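Local coordinates for probable sugar kinase (Clostridium perfringens, PDB 3KZH), which probably phosphorylates a sugar as a carbohydrate kinase of the pfkB (ribokinase) family, at residues S73-E76 / H77-I81. Residues are numbered along the deposited sequence; the frame is centred on the assembly and turned at random.
Sequences SIVE and HSKKI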
loop_
_atom_site.group_PDB
_atom_site.type_symbol
_atom_site.label_atom_id
_atom_site.label_comp_id
_atom_site.label_asym_id
_atom_site.label_seq_id
_atom_site.Cartn_x
_atom_site.Cartn_y
_atom_site.Cartn_z
ATOM N N SER A 73 -2.364 0.540 -6.424
ATOM C CA SER A 73 -3.222 1.138 -5.393
ATOM C C SER A 73 -3.923 2.392 -5.926
ATOM O O SER A 73 -5.137 2.550 -5.764
ATOM C CB SER A 73 -2.400 1.504 -4.156
ATOM O OG SER A 73 -1.814 0.372 -3.560
ATOM N N ILE A 74 -3.142 3.253 -6.587
ATOM C CA ILE A 74 -3.626 4.499 -7.199
ATOM C C ILE A 74 -4.634 4.150 -8.303
ATOM O O ILE A 74 -5.760 4.647 -8.275
ATOM C CB ILE A 74 -2.454 5.337 -7.820
ATOM C CG1 ILE A 74 -1.432 5.740 -6.754
ATOM C CG2 ILE A 74 -2.984 6.590 -8.540
ATOM C CD1 ILE A 74 -1.774 6.989 -5.934
ATOM N N VAL A 75 -4.253 3.238 -9.205
ATOM C CA VAL A 75 -5.104 2.813 -10.318
ATOM C C VAL A 75 -6.439 2.263 -9.847
ATOM O O VAL A 75 -7.481 2.665 -10.366
ATOM C CB VAL A 75 -4.391 1.799 -11.266
ATOM C CG1 VAL A 75 -5.285 1.453 -12.460
ATOM C CG2 VAL A 75 -3.140 2.383 -11.804
ATOM N N GLU A 76 -6.408 1.412 -8.820
ATOM C CA GLU A 76 -7.636 0.842 -8.260
ATOM C C GLU A 76 -8.544 1.898 -7.639
ATOM O O GLU A 76 -9.760 1.846 -7.816
ATOM C CB GLU A 76 -7.337 -0.271 -7.239
ATOM C CG GLU A 76 -7.062 -1.651 -7.860
ATOM C CD GLU A 76 -8.169 -2.126 -8.812
ATOM O OE1 GLU A 76 -9.349 -2.206 -8.389
ATOM O OE2 GLU A 76 -7.856 -2.398 -9.990
ATOM N N HIS A 77 -7.942 2.898 -6.987
ATOM C CA HIS A 77 -8.705 3.989 -6.374
ATOM C C HIS A 77 -9.329 4.871 -7.464
ATOM O O HIS A 77 -10.457 5.326 -7.317
ATOM C CB HIS A 77 -7.813 4.814 -5.446
ATOM C CG HIS A 77 -8.542 5.879 -4.685
ATOM N ND1 HIS A 77 -9.404 5.595 -3.646
ATOM C CD2 HIS A 77 -8.525 7.227 -4.798
ATOM C CE1 HIS A 77 -9.883 6.724 -3.154
ATOM N NE2 HIS A 77 -9.365 7.727 -3.835
ATOM N N SER A 78 -8.610 5.020 -8.580
ATOM C CA SER A 78 -9.074 5.801 -9.722
ATOM C C SER A 78 -10.265 5.177 -10.435
ATOM O O SER A 78 -11.134 5.894 -10.926
ATOM C CB SER A 78 -7.921 6.088 -10.695
ATOM O OG SER A 78 -7.479 4.955 -11.414
ATOM N N LYS A 79 -10.310 3.843 -10.457
ATOM C CA LYS A 79 -11.415 3.097 -11.074
ATOM C C LYS A 79 -12.637 3.107 -10.154
ATOM O O LYS A 79 -13.769 3.074 -10.630
ATOM C CB LYS A 79 -11.009 1.653 -11.386
ATOM C CG LYS A 79 -9.972 1.501 -12.495
ATOM C CD LYS A 79 -9.498 0.065 -12.555
ATOM C CE LYS A 79 -8.527 -0.170 -13.684
ATOM N NZ LYS A 79 -7.920 -1.537 -13.602
ATOM N N LYS A 80 -12.395 3.187 -8.845
ATOM C CA LYS A 80 -13.458 3.232 -7.842
ATOM C C LYS A 80 -14.151 4.605 -7.852
ATOM O O LYS A 80 -15.384 4.675 -7.867
ATOM C CB LYS A 80 -12.885 2.929 -6.453
ATOM C CG LYS A 80 -13.891 2.960 -5.305
ATOM C CD LYS A 80 -13.190 2.989 -3.956
ATOM C CE LYS A 80 -14.185 3.304 -2.851
ATOM N NZ LYS A 80 -13.554 3.459 -1.513
ATOM N N ILE A 81 -13.350 5.677 -7.869
ATOM C CA ILE A 81 -13.864 7.051 -7.874
ATOM C C ILE A 81 -14.302 7.502 -9.273
ATOM O O ILE A 81 -15.380 8.084 -9.436
ATOM C CB ILE A 81 -12.838 8.056 -7.253
ATOM C CG1 ILE A 81 -12.483 7.664 -5.805
ATOM C CG2 ILE A 81 -13.374 9.496 -7.299
ATOM C CD1 ILE A 81 -13.677 7.556 -4.812
#
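The last two turns of helix 69-81 are tied together by i to i+4 bonds: S78 N donates to I74 O at 2.9 Å, and H77 N to S73 O and K80 N to E76 O span 3.1 Å each. V75 O takes two donors, K79 N at 3.1 Å and the hydroxyl of S78, whose OG lies a short 2.5 Å away. OG sits between the backbone N and carbonyl carbon of S78 (chi1 71°), which folds it back onto the preceding turn; it meets V75 O from the side, at a C=O...OG angle of 118°, and this bond gives the hydroxyl of buried S78 a partner. The extended K79 chain runs alongside V75, pointing the same way, with K79 CE 3.8 Å from V75 CG1. K79 NZ lies 3.7 Å from E76 OE2, a long salt bridge on the exposed face, to which the E76 chain comes by bending at chi2 (-54°). On the ring of H77, I81 CG1 lies 3.7 Å above one face, toward the rim, while F41 meets the ring obliquely and H77 NE2 makes a weak hydrogen bond to E50 OE1. I74 and I81 pack on helix 44-54. The pattern is that of an amphipathic alpha-helix, charged outside and packed inside, here in a ribokinase-like fold.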